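Local coordinates for interferon-activable protein 202 (Mus musculus, PDB 4L5R), which binds double-stranded DNA without sequence specificity through its first HIN-200 domain and restrains innate inflammation by preventing activation of the AIM2 inflammasome, at residues L22-P27 against F38-A43; Y49-F54 against G78-N83; G122-G127 against S175-K180. All blocks are in the same frame, centred on the assembly; numbering follows the deposited sequence.

Contact 1 (L22-P27 against F38-A43)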
# COMPACT_ATOMS: atom_id res chain seq x y z
N LEU A 22 0.78 7.59 9.71
CA LEU A 22 1.18 6.44 10.52
C LEU A 22 2.51 5.85 10.02
O LEU A 22 3.46 5.70 10.78
CB LEU A 22 0.08 5.37 10.53
CG LEU A 22 -1.30 5.79 11.04
CD1 LEU A 22 -2.25 4.61 11.12
CD2 LEU A 22 -1.13 6.42 12.40
N THR A 23 2.57 5.54 8.73
CA THR A 23 3.79 4.96 8.15
C THR A 23 4.01 5.44 6.72
O THR A 23 3.09 5.92 6.07
CB THR A 23 3.74 3.41 8.12
OG1 THR A 23 2.73 2.96 7.20
CG2 THR A 23 3.45 2.85 9.50
N ALA A 24 5.25 5.30 6.24
CA ALA A 24 5.55 5.54 4.85
C ALA A 24 6.81 4.77 4.44
O ALA A 24 7.76 4.66 5.22
CB ALA A 24 5.73 7.04 4.59
N THR A 25 6.80 4.24 3.23
CA THR A 25 7.95 3.50 2.70
C THR A 25 8.94 4.48 2.09
O THR A 25 8.64 5.67 1.93
CB THR A 25 7.52 2.50 1.62
OG1 THR A 25 7.11 3.20 0.43
CG2 THR A 25 6.39 1.58 2.12
N GLU A 26 10.13 3.98 1.75
CA GLU A 26 11.03 4.77 0.94
C GLU A 26 10.42 4.86 -0.44
O GLU A 26 9.58 4.03 -0.82
CB GLU A 26 12.41 4.08 0.86
CG GLU A 26 12.32 2.66 0.34
CD GLU A 26 13.55 1.82 0.66
OE1 GLU A 26 13.39 0.78 1.34
OE2 GLU A 26 14.67 2.20 0.24
N PRO A 27 10.84 5.86 -1.22
CA PRO A 27 10.45 5.97 -2.63
C PRO A 27 11.08 4.85 -3.44
O PRO A 27 12.10 4.30 -3.03
CB PRO A 27 11.04 7.32 -3.05
CG PRO A 27 11.22 8.06 -1.77
CD PRO A 27 11.58 7.05 -0.76
N PHE A 38 5.82 6.31 -3.37
CA PHE A 38 6.02 5.63 -2.11
C PHE A 38 4.65 5.30 -1.55
O PHE A 38 3.65 5.93 -1.91
CB PHE A 38 6.93 6.41 -1.13
CG PHE A 38 6.37 7.75 -0.66
CD1 PHE A 38 5.54 7.82 0.44
CD2 PHE A 38 6.74 8.93 -1.29
CE1 PHE A 38 5.03 9.05 0.89
CE2 PHE A 38 6.26 10.16 -0.84
CZ PHE A 38 5.40 10.21 0.25
N HIS A 39 4.60 4.26 -0.72
CA HIS A 39 3.36 3.89 -0.03
C HIS A 39 3.29 4.54 1.33
O HIS A 39 4.31 4.80 1.95
CB HIS A 39 3.31 2.37 0.17
CG HIS A 39 3.17 1.61 -1.11
ND1 HIS A 39 1.98 1.54 -1.80
CD2 HIS A 39 4.08 0.91 -1.83
CE1 HIS A 39 2.17 0.83 -2.90
NE2 HIS A 39 3.43 0.43 -2.94
N ALA A 40 2.08 4.76 1.83
CA ALA A 40 1.95 5.27 3.17
C ALA A 40 0.60 4.81 3.73
O ALA A 40 -0.26 4.32 2.99
CB ALA A 40 2.06 6.81 3.18
N THR A 41 0.48 4.92 5.05
CA THR A 41 -0.79 4.68 5.76
C THR A 41 -1.04 5.92 6.62
O THR A 41 -0.12 6.43 7.27
CB THR A 41 -0.70 3.44 6.65
OG1 THR A 41 -0.51 2.28 5.82
CG2 THR A 41 -1.99 3.24 7.44
N VAL A 42 -2.28 6.41 6.61
CA VAL A 42 -2.66 7.57 7.39
C VAL A 42 -3.99 7.25 8.06
O VAL A 42 -4.66 6.29 7.69
CB VAL A 42 -2.85 8.80 6.51
CG1 VAL A 42 -1.54 9.11 5.74
CG2 VAL A 42 -4.03 8.61 5.55
N ALA A 43 -4.38 8.08 9.03
CA ALA A 43 -5.61 7.84 9.76
C ALA A 43 -6.36 9.13 10.05
O ALA A 43 -5.75 10.18 10.30
CB ALA A 43 -5.33 7.08 11.06
O HOH W 1 3.54 2.66 4.53

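Contact 2 (Y49-F54 against G78-N83). With NA (sodium ion), chain D.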
# COMPACT_ATOMS: atom_id res chain seq x y z
N TYR A 49 -6.37 4.75 6.03
CA TYR A 49 -6.34 4.63 4.58
C TYR A 49 -4.95 4.22 4.16
O TYR A 49 -3.99 4.67 4.77
CB TYR A 49 -6.55 5.99 3.93
CG TYR A 49 -7.89 6.64 4.15
CD1 TYR A 49 -8.09 7.49 5.22
CD2 TYR A 49 -8.93 6.44 3.25
CE1 TYR A 49 -9.31 8.12 5.41
CE2 TYR A 49 -10.17 7.07 3.44
CZ TYR A 49 -10.35 7.91 4.52
OH TYR A 49 -11.56 8.54 4.73
N ARG A 50 -4.85 3.39 3.13
CA ARG A 50 -3.60 3.20 2.41
C ARG A 50 -3.50 4.34 1.42
O ARG A 50 -4.51 4.81 0.88
CB ARG A 50 -3.58 1.87 1.66
CG ARG A 50 -3.98 0.66 2.48
CD ARG A 50 -2.98 0.30 3.57
NE ARG A 50 -3.40 -0.92 4.26
CZ ARG A 50 -2.94 -1.32 5.44
NH1 ARG A 50 -2.03 -0.60 6.08
NH2 ARG A 50 -3.39 -2.45 5.99
N VAL A 51 -2.27 4.78 1.16
CA VAL A 51 -2.03 5.94 0.35
C VAL A 51 -0.90 5.60 -0.63
O VAL A 51 0.07 4.92 -0.27
CB VAL A 51 -1.57 7.14 1.21
CG1 VAL A 51 -1.47 8.43 0.36
CG2 VAL A 51 -2.50 7.32 2.42
N LYS A 52 -1.07 6.03 -1.88
CA LYS A 52 0.01 5.97 -2.86
C LYS A 52 0.38 7.39 -3.22
O LYS A 52 -0.49 8.18 -3.64
CB LYS A 52 -0.42 5.20 -4.11
CG LYS A 52 -0.64 3.70 -3.87
CD LYS A 52 -1.39 3.05 -5.04
CE LYS A 52 -1.53 1.53 -4.81
NZ LYS A 52 -2.16 0.88 -5.98
N VAL A 53 1.65 7.72 -3.06
CA VAL A 53 2.10 9.10 -3.25
C VAL A 53 3.08 9.14 -4.42
O VAL A 53 4.02 8.36 -4.46
CB VAL A 53 2.76 9.65 -1.96
CG1 VAL A 53 3.13 11.13 -2.15
CG2 VAL A 53 1.83 9.47 -0.74
N PHE A 54 2.82 10.02 -5.38
CA PHE A 54 3.59 10.05 -6.63
C PHE A 54 4.46 11.28 -6.71
O PHE A 54 5.32 11.39 -7.57
CB PHE A 54 2.64 9.98 -7.82
CG PHE A 54 1.84 8.72 -7.84
CD1 PHE A 54 2.43 7.52 -8.20
CD2 PHE A 54 0.52 8.71 -7.43
CE1 PHE A 54 1.71 6.33 -8.17
CE2 PHE A 54 -0.21 7.52 -7.40
CZ PHE A 54 0.38 6.34 -7.78
N GLY A 78 -11.07 3.31 -2.40
CA GLY A 78 -10.68 3.38 -1.00
C GLY A 78 -9.21 3.64 -0.74
O GLY A 78 -8.81 3.86 0.41
N ILE A 79 -8.38 3.56 -1.79
CA ILE A 79 -6.97 3.88 -1.65
C ILE A 79 -6.82 5.35 -2.06
O ILE A 79 -7.32 5.75 -3.11
CB ILE A 79 -6.07 3.04 -2.60
CG1 ILE A 79 -6.39 1.54 -2.50
CG2 ILE A 79 -4.58 3.32 -2.32
CD1 ILE A 79 -5.76 0.84 -1.34
N LEU A 80 -6.16 6.14 -1.24
CA LEU A 80 -5.94 7.54 -1.57
C LEU A 80 -4.71 7.63 -2.48
O LEU A 80 -3.69 7.00 -2.20
CB LEU A 80 -5.69 8.34 -0.30
CG LEU A 80 -6.91 8.83 0.48
CD1 LEU A 80 -8.15 8.01 0.20
CD2 LEU A 80 -6.60 8.93 1.96
N GLU A 81 -4.83 8.39 -3.56
CA GLU A 81 -3.71 8.58 -4.50
C GLU A 81 -3.43 10.07 -4.61
O GLU A 81 -4.36 10.88 -4.78
CB GLU A 81 -4.04 7.98 -5.85
CG GLU A 81 -4.22 6.44 -5.78
CD GLU A 81 -4.38 5.76 -7.14
OE1 GLU A 81 -4.51 6.48 -8.16
OE2 GLU A 81 -4.37 4.51 -7.18
N ILE A 82 -2.16 10.43 -4.52
CA ILE A 82 -1.79 11.82 -4.43
C ILE A 82 -0.69 12.11 -5.45
O ILE A 82 0.39 11.53 -5.37
CB ILE A 82 -1.29 12.17 -3.02
CG1 ILE A 82 -2.40 11.85 -1.98
CG2 ILE A 82 -0.82 13.66 -2.97
CD1 ILE A 82 -1.94 11.92 -0.55
N ASN A 83 -0.98 12.99 -6.40
CA ASN A 83 0.04 13.45 -7.33
C ASN A 83 0.30 14.94 -7.18
O ASN A 83 -0.06 15.54 -6.18
CB ASN A 83 -0.29 13.06 -8.78
CG ASN A 83 -1.56 13.72 -9.30
OD1 ASN A 83 -2.17 14.56 -8.64
ND2 ASN A 83 -1.94 13.35 -10.52
NA NA D . 6.03 9.99 -9.94
O HOH W 2 -7.25 2.34 2.03
O HOH W 3 -4.67 2.06 -6.00

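Contact 3 (G122-G127 against S175-K180). With nucleotides of chain B.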
# COMPACT_ATOMS: atom_id res chain seq x y z
N GLY A 122 -9.11 -8.80 -7.83
CA GLY A 122 -8.72 -7.44 -8.12
C GLY A 122 -8.51 -6.63 -6.86
O GLY A 122 -7.97 -5.53 -6.91
N THR A 123 -8.95 -7.17 -5.73
CA THR A 123 -8.78 -6.47 -4.46
C THR A 123 -7.30 -6.28 -4.12
O THR A 123 -6.50 -7.21 -4.24
CB THR A 123 -9.49 -7.20 -3.29
OG1 THR A 123 -10.88 -7.32 -3.58
CG2 THR A 123 -9.32 -6.43 -1.99
N LEU A 124 -6.92 -5.08 -3.70
CA LEU A 124 -5.54 -4.81 -3.33
C LEU A 124 -5.26 -5.28 -1.92
O LEU A 124 -6.01 -4.97 -0.99
CB LEU A 124 -5.22 -3.32 -3.46
CG LEU A 124 -5.33 -2.83 -4.90
CD1 LEU A 124 -4.99 -1.33 -4.98
CD2 LEU A 124 -4.42 -3.66 -5.81
N ILE A 125 -4.18 -6.02 -1.76
CA ILE A 125 -3.85 -6.66 -0.50
C ILE A 125 -2.56 -6.11 0.08
O ILE A 125 -1.54 -6.00 -0.62
CB ILE A 125 -3.69 -8.19 -0.69
CG1 ILE A 125 -4.97 -8.78 -1.30
CG2 ILE A 125 -3.33 -8.85 0.62
CD1 ILE A 125 -6.26 -8.51 -0.49
N TYR A 126 -2.59 -5.83 1.37
CA TYR A 126 -1.42 -5.34 2.07
C TYR A 126 -1.29 -6.18 3.31
O TYR A 126 -2.31 -6.57 3.90
CB TYR A 126 -1.64 -3.89 2.54
CG TYR A 126 -1.72 -2.83 1.47
CD1 TYR A 126 -2.80 -2.78 0.60
CD2 TYR A 126 -0.73 -1.85 1.38
CE1 TYR A 126 -2.88 -1.78 -0.36
CE2 TYR A 126 -0.81 -0.85 0.42
CZ TYR A 126 -1.88 -0.82 -0.44
OH TYR A 126 -1.96 0.17 -1.39
N GLY A 127 -0.07 -6.42 3.76
CA GLY A 127 0.10 -7.14 5.02
C GLY A 127 1.50 -7.68 5.26
O GLY A 127 2.37 -7.58 4.39
N SER A 175 0.05 -3.43 -1.82
CA SER A 175 -0.73 -3.30 -3.05
C SER A 175 -0.54 -4.49 -4.00
O SER A 175 -0.24 -4.32 -5.18
CB SER A 175 -0.40 -1.98 -3.76
OG SER A 175 -1.26 -1.75 -4.87
N PHE A 176 -0.71 -5.69 -3.47
CA PHE A 176 -0.78 -6.88 -4.32
C PHE A 176 -2.22 -7.12 -4.76
O PHE A 176 -3.14 -6.66 -4.10
CB PHE A 176 -0.19 -8.09 -3.59
CG PHE A 176 1.29 -8.23 -3.80
CD1 PHE A 176 2.17 -7.32 -3.24
CD2 PHE A 176 1.80 -9.25 -4.59
CE1 PHE A 176 3.54 -7.42 -3.44
CE2 PHE A 176 3.17 -9.36 -4.80
CZ PHE A 176 4.04 -8.45 -4.22
N HIS A 177 -2.41 -7.84 -5.86
CA HIS A 177 -3.74 -8.04 -6.39
C HIS A 177 -4.22 -9.47 -6.15
O HIS A 177 -3.56 -10.43 -6.53
CB HIS A 177 -3.76 -7.73 -7.89
CG HIS A 177 -3.36 -6.32 -8.21
ND1 HIS A 177 -4.03 -5.55 -9.13
CD2 HIS A 177 -2.35 -5.55 -7.74
CE1 HIS A 177 -3.47 -4.36 -9.21
NE2 HIS A 177 -2.44 -4.33 -8.38
N LEU A 178 -5.38 -9.63 -5.50
CA LEU A 178 -5.96 -10.96 -5.36
C LEU A 178 -6.44 -11.47 -6.72
O LEU A 178 -7.22 -10.79 -7.39
CB LEU A 178 -7.14 -10.94 -4.38
CG LEU A 178 -7.82 -12.31 -4.20
CD1 LEU A 178 -6.88 -13.34 -3.62
CD2 LEU A 178 -9.08 -12.17 -3.33
N ARG A 179 -5.97 -12.65 -7.12
CA ARG A 179 -6.47 -13.32 -8.32
C ARG A 179 -7.12 -14.66 -7.93
O ARG A 179 -6.71 -15.30 -6.97
CB ARG A 179 -5.35 -13.53 -9.35
CG ARG A 179 -4.90 -12.22 -10.04
CD ARG A 179 -3.92 -12.47 -11.19
NE ARG A 179 -3.43 -11.21 -11.75
CZ ARG A 179 -2.59 -11.11 -12.78
NH1 ARG A 179 -2.16 -12.21 -13.38
NH2 ARG A 179 -2.20 -9.92 -13.21
N LYS A 180 -8.14 -15.06 -8.67
CA LYS A 180 -8.88 -16.27 -8.31
C LYS A 180 -9.17 -17.12 -9.55
O LYS A 180 -8.26 -17.69 -10.14
CB LYS A 180 -10.18 -15.90 -7.59
CG LYS A 180 -9.96 -15.02 -6.35
CD LYS A 180 -11.27 -14.46 -5.80
CE LYS A 180 -11.90 -15.40 -4.78
NZ LYS A 180 -13.12 -14.80 -4.17
P DG B 7 -5.60 -7.97 -11.45
OP1 DG B 7 -6.11 -6.88 -10.60
OP2 DG B 7 -4.32 -8.64 -11.14
O5' DG B 7 -6.69 -9.14 -11.54
C5' DG B 7 -8.07 -8.80 -11.65
C4' DG B 7 -8.79 -9.77 -12.56
O4' DG B 7 -8.45 -9.52 -13.95
C3' DG B 7 -8.48 -11.25 -12.30
O3' DG B 7 -9.72 -11.92 -12.28
C2' DG B 7 -7.61 -11.68 -13.47
C1' DG B 7 -8.10 -10.75 -14.56
N9 DG B 7 -7.10 -10.48 -15.59
C8 DG B 7 -5.89 -9.84 -15.45
N7 DG B 7 -5.22 -9.76 -16.57
C5 DG B 7 -6.02 -10.38 -17.51
C6 DG B 7 -5.83 -10.61 -18.90
O6 DG B 7 -4.87 -10.28 -19.61
N1 DG B 7 -6.91 -11.28 -19.47
C2 DG B 7 -8.03 -11.69 -18.77
N2 DG B 7 -8.98 -12.34 -19.46
N3 DG B 7 -8.22 -11.49 -17.48
C4 DG B 7 -7.18 -10.83 -16.92
P DT B 8 -9.80 -13.47 -11.85
OP1 DT B 8 -11.10 -13.67 -11.16
OP2 DT B 8 -8.53 -13.84 -11.20
O5' DT B 8 -9.81 -14.25 -13.23
C5' DT B 8 -10.85 -14.01 -14.16
C4' DT B 8 -10.67 -14.94 -15.35
O4' DT B 8 -9.61 -14.45 -16.20
C3' DT B 8 -10.31 -16.38 -15.00
O3' DT B 8 -11.36 -17.19 -15.52
C2' DT B 8 -8.96 -16.65 -15.68
C1' DT B 8 -8.91 -15.55 -16.73
N1 DT B 8 -7.58 -14.99 -17.08
C2 DT B 8 -7.18 -15.02 -18.40
O2 DT B 8 -7.85 -15.50 -19.29
N3 DT B 8 -5.96 -14.46 -18.63
C4 DT B 8 -5.10 -13.88 -17.71
O4 DT B 8 -4.02 -13.40 -18.05
C5 DT B 8 -5.58 -13.88 -16.34
C7 DT B 8 -4.75 -13.29 -15.24
C6 DT B 8 -6.78 -14.42 -16.10
P DG B 6 -2.51 -2.64 -12.47
OP1 DG B 6 -3.11 -2.14 -11.20
OP2 DG B 6 -1.08 -3.00 -12.52
O5' DG B 6 -3.36 -3.91 -12.95
C5' DG B 6 -4.78 -3.86 -12.89
C4' DG B 6 -5.36 -5.07 -13.60
O4' DG B 6 -5.30 -4.86 -15.04
C3' DG B 6 -4.62 -6.38 -13.31
O3' DG B 6 -5.53 -7.42 -12.96
C2' DG B 6 -3.98 -6.71 -14.65
C1' DG B 6 -5.08 -6.15 -15.54
N9 DG B 6 -4.77 -6.23 -16.96
C8 DG B 6 -3.58 -5.98 -17.61
N7 DG B 6 -3.64 -6.21 -18.90
C5 DG B 6 -4.94 -6.64 -19.11
C6 DG B 6 -5.60 -7.04 -20.29
O6 DG B 6 -5.14 -7.08 -21.44
N1 DG B 6 -6.92 -7.41 -20.05
C2 DG B 6 -7.52 -7.40 -18.81
N2 DG B 6 -8.81 -7.78 -18.74
N3 DG B 6 -6.92 -7.02 -17.69
C4 DG B 6 -5.64 -6.66 -17.93

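Contact 1 (L22-P27 against F38-A43)
A first torsion of 70° sets Thr25 OG1 between its own backbone N and carbonyl carbon, where the hydroxyl accepts a hydrogen bond from His39 N at 3.0 Å and donates in turn to Glu26 O. The same rotation leaves Thr25 CG2 beside its backbone N, and this methyl packs 3.7 Å from His39 CB. Thr25 N donates to His39 O over 2.9 Å, so both backbone polar atoms of His39 are engaged by a single threonine. Farther along this antiparallel hairpin the register slips at a classic beta bulge: Leu22 N (2.8 Å) and the more distant Thr23 N (3.2 Å) share Thr41 O, both approaching from the same face of its carbonyl plane. Thr41 N answers by donating to Thr23 O from above that carbonyl's plane. The side chains of Thr23 and Thr41 run alongside each other, with Thr23 OG1 3.5 Å from Thr41 CB. On the opposite face of the sheet the methyls of Ala24 and Ala40 meet, CB to CB, at 3.9 Å. Leu22 CD1 touches both Thr41 CG2 and Ala43 CB. Residues 38-43 belong to the region required for homomultimerization, and His39 mediates interaction with TP53BP1; its NE2 bonds to His192 O. Strand 48-53 pairs with the other edge of 38-43, while helix 101-108 packs on Leu22, Thr41 and Ala43.

Contact 2 (Y49-F54 against G78-N83)
The ring of Tyr49 receives Leu80 CD2 over one face, in a CH-pi contact 3.8 Å from that carbon to the ring centroid and 28° off the normal, while Gly78 O lies at the ring edge, in its plane. Strand 48-53, which carries Tyr49 and ends just before Phe54, runs parallel to strand 79-82, the pairing of the third with the fifth strand that closes the five-stranded barrel of an OB fold. Leu80 CD1 also touches the ring, near Tyr49 CD2 and CE2, so both branches of the leucine bear on the tyrosine. At the other end of the contact the edge of the Phe54 ring meets Glu81 CB, and the ring stands nearly upright to the carboxylate, their planes 80° apart. The backbone ladder is regular: Leu80 N donates to Arg50 O, Lys52 N to Leu80 O at 2.8 Å, Ile82 N to Lys52 O and Phe54 N to Ile82 O, the last three running nearly along the C=O axis. On the face carrying Val51, Leu80, Val53 and Ile82, Val51 CG1, anti to its backbone N (chi1 -174°), reaches Ile82 CD1 at 3.6 Å. On the other face Lys52 and Glu81 extend alongside each other in one direction. Their charged ends stay beyond salt-bridge range, Lys52 NZ being 4.4 Å from Glu81 OE2, and a water joins them, accepting from Lys52 NZ and donating to Glu81 OE2. Lys52 NZ also bonds to His192 ND1, and Glu81 OE2 to Ser7 OG. Phe54 O binds the sodium ion at 2.8 Å, with Asn36 O as its other protein ligand.

Contact 3 (G122-G127 against S175-K180)
Leu124 and His177 pack tightly side by side: the leucine CD2 sits 3.4 Å from the centroid of the imidazole, only 15° off the ring normal. Nearby, Ser175 N lies over the centre of the Tyr126 ring, 3.4 Å above its plane, and Ser175 CB leans on the phenol OH. The backbones are bonded here too, Ile125 N donating to Phe176 O over 2.6 Å and Phe176 N returning a bond to Ile125 O. Ser175 and Phe176 together face Ile125, forming a G1 beta bulge, with the chain turning a corner at Ser175. This is the pairing of the first and fourth strands in the second OB fold of the HIN-200 domain, and behind it Ile125 and Leu178 both pack on Leu187 of strand 186-188. Toward the other end the fit becomes sparse. The Thr123 side chain barely touches the opposite segment, its OG1 bonding to Asp120 O, and contact rests on the backbone, with Gly122 N donating to Leu178 O and Leu178 N to Thr123 O. Here strand 176-179 meets the DNA of chain B. His177 ND1 donates to OP1 of DG7 at 2.9 Å, in the plane of the imidazole. The outstretched Arg179 side chain brings NE within 2.8 Å of OP2 of DG7, and Lys180 N bonds to OP2 of DT8 at 2.8 Å, its NZ to Leu119 O.

In the fold
Contacts 1 and 2 share one OB barrel: strands 35-43 and 48-53 are neighbours in its sheet, their bond from Val51 N to Ala40 O measuring 2.7 Å, and the contact centres lie about 9 Å apart. Contact 3 belongs to the other OB fold, its centre about 18 Å from that of contact 1 and 16 Å from that of contact 2. The two folds meet where His39 CE1 packs 3.9 Å from Ser175 CB and Lys52 NZ lies 3.0 Å from Ser175 OG. Contact 3 grips the DNA backbone directly, whereas the nearest atoms of contacts 2 and 1 remain about 6 Å and 10 Å from the nucleic acid.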